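Local coordinates for protein UV damage endonuclease (Sulfolobus acidocaldarius, PDB 3TC3) that probably acts as a metal-dependent DNA repair endonuclease, recognising UV-induced and other lesions by flipping dinucleotides out of the duplex, at residues Lys71-Phe76 with Lys298-Leu303. Sequence-based numbering, arbitrary orientation.
Sequences KHEILF and KAVKVL
Glu73, whose methylene CB packs against Val300, pairs its carboxylate oxygen OE2 with Lys304 NZ in a salt bridge one turn further along helix 293-305. Around this polar link, the contact is a worked example of how an eight-stranded TIM barrel closes on itself: the loop leaving helix 48-71 meets the last helix. Strand 22-27 lies beneath both, receiving Ile74 on Tyr26 and both Ala299 and Leu303 on Val24. The loop leads into strand 76-78, so the junction sits at the barrel end where strands begin, away from the manganese site.

Glu73 has positive phi (67°) as the C' residue of a Schellman motif, in which the backbone nitrogens of Glu73 and Ile74 bond back to carbonyls of the final helical turn. This reversal directs CB of Glu73 toward helix 293-305, where it lies 4.1 Å from Val300 CG1. The chain beyond CG runs extended, carrying the carboxylate past the valine to its lysine. Beside it, His72, the first residue past helix 48-71, is held back against that helix, with its ring stacked on Trp68 and ND1 bonded to the backbone oxygen of that residue.

Val300 supplies the whole share of 298-303 in a small interface of 124 Å², with no hydrogen bond between the two segments. With CG1 anti to the backbone N (chi1 164°), both methyls can face the loop. CG1 lies 3.8 Å from His72 O, and CG2 stands equally far from that oxygen, so one carbonyl meets both branches. CG2 comes closer to the next carbonyl, 3.6 Å from Glu73 O. The buried Ile74 crosses the valine at about a right angle, its methylene CG1 rather than its terminal methyl meeting Val300 CG2 at 3.8 Å.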
# COMPACT_ATOMS: atom_id res chain seq x y z
N LYS A 71 -6.10 3.88 -19.48
CA LYS A 71 -7.24 3.96 -20.46
C LYS A 71 -8.58 3.93 -19.72
O LYS A 71 -9.58 4.56 -20.15
CB LYS A 71 -7.15 2.79 -21.39
CG LYS A 71 -6.01 2.95 -22.39
CD LYS A 71 -6.05 1.82 -23.40
CE LYS A 71 -4.73 1.67 -24.12
NZ LYS A 71 -4.95 1.39 -25.58
N HIS A 72 -8.64 3.22 -18.55
CA HIS A 72 -9.87 3.16 -17.73
C HIS A 72 -9.93 4.22 -16.61
O HIS A 72 -10.79 4.17 -15.76
CB HIS A 72 -9.98 1.75 -17.16
CG HIS A 72 -10.26 0.74 -18.24
ND1 HIS A 72 -9.30 0.20 -19.01
CD2 HIS A 72 -11.47 0.23 -18.72
CE1 HIS A 72 -9.84 -0.64 -19.92
NE2 HIS A 72 -11.16 -0.61 -19.78
N GLU A 73 -9.06 5.21 -16.66
CA GLU A 73 -9.11 6.40 -15.77
C GLU A 73 -8.83 6.02 -14.29
O GLU A 73 -9.40 6.62 -13.37
CB GLU A 73 -10.42 7.19 -15.95
CG GLU A 73 -10.67 7.49 -17.49
CD GLU A 73 -11.97 8.25 -17.65
OE1 GLU A 73 -11.95 9.47 -17.42
OE2 GLU A 73 -12.99 7.62 -17.95
N ILE A 74 -7.95 5.05 -14.13
CA ILE A 74 -7.54 4.53 -12.79
C ILE A 74 -6.06 4.94 -12.60
O ILE A 74 -5.17 4.41 -13.26
CB ILE A 74 -7.68 3.01 -12.77
CG1 ILE A 74 -9.19 2.67 -12.78
CG2 ILE A 74 -7.13 2.46 -11.43
CD1 ILE A 74 -9.44 1.22 -13.17
N LEU A 75 -5.82 5.99 -11.82
CA LEU A 75 -4.50 6.68 -11.81
C LEU A 75 -3.72 6.44 -10.51
O LEU A 75 -2.71 7.06 -10.26
CB LEU A 75 -4.63 8.18 -12.08
CG LEU A 75 -5.16 8.60 -13.48
CD1 LEU A 75 -4.99 10.05 -13.64
CD2 LEU A 75 -4.56 7.81 -14.53
N PHE A 76 -4.17 5.43 -9.74
CA PHE A 76 -3.45 5.04 -8.48
C PHE A 76 -3.35 3.48 -8.56
O PHE A 76 -4.24 2.78 -9.06
CB PHE A 76 -4.39 5.53 -7.29
CG PHE A 76 -3.83 5.36 -5.87
CD1 PHE A 76 -2.45 5.11 -5.59
CD2 PHE A 76 -4.77 5.56 -4.81
CE1 PHE A 76 -2.06 5.04 -4.23
CE2 PHE A 76 -4.39 5.45 -3.45
CZ PHE A 76 -2.98 5.21 -3.16
N LYS A 298 -16.36 0.58 -11.00
CA LYS A 298 -17.61 1.10 -10.41
C LYS A 298 -17.23 2.45 -9.80
O LYS A 298 -17.97 3.46 -9.95
CB LYS A 298 -18.10 0.15 -9.34
CG LYS A 298 -18.62 -1.31 -9.71
CD LYS A 298 -18.89 -2.09 -8.30
CE LYS A 298 -19.72 -3.33 -8.40
NZ LYS A 298 -20.05 -3.62 -6.95
N ALA A 299 -16.05 2.55 -9.12
CA ALA A 299 -15.76 3.83 -8.49
C ALA A 299 -15.47 4.97 -9.49
O ALA A 299 -15.86 6.11 -9.24
CB ALA A 299 -14.55 3.62 -7.52
N VAL A 300 -14.80 4.65 -10.62
CA VAL A 300 -14.52 5.67 -11.64
C VAL A 300 -15.89 6.20 -12.16
O VAL A 300 -16.03 7.43 -12.29
CB VAL A 300 -13.73 4.99 -12.77
CG1 VAL A 300 -13.74 5.88 -14.03
CG2 VAL A 300 -12.32 4.86 -12.38
N LYS A 301 -16.81 5.29 -12.36
CA LYS A 301 -18.17 5.66 -12.88
C LYS A 301 -18.86 6.62 -11.91
O LYS A 301 -19.32 7.68 -12.35
CB LYS A 301 -19.00 4.42 -13.13
CG LYS A 301 -20.35 4.68 -13.80
CD LYS A 301 -21.29 3.47 -13.56
CE LYS A 301 -22.10 3.76 -12.27
NZ LYS A 301 -22.88 2.61 -11.65
N VAL A 302 -18.79 6.35 -10.58
CA VAL A 302 -19.40 7.24 -9.57
C VAL A 302 -18.68 8.58 -9.57
O VAL A 302 -19.31 9.64 -9.55
CB VAL A 302 -19.40 6.55 -8.17
CG1 VAL A 302 -19.78 7.50 -7.08
CG2 VAL A 302 -20.30 5.31 -8.16
N LEU A 303 -17.35 8.56 -9.56
CA LEU A 303 -16.61 9.81 -9.43
C LEU A 303 -16.81 10.72 -10.63
O LEU A 303 -16.81 11.94 -10.45
CB LEU A 303 -15.09 9.62 -9.19
CG LEU A 303 -14.84 8.93 -7.85
CD1 LEU A 303 -13.41 8.57 -7.72
CD2 LEU A 303 -15.17 9.83 -6.71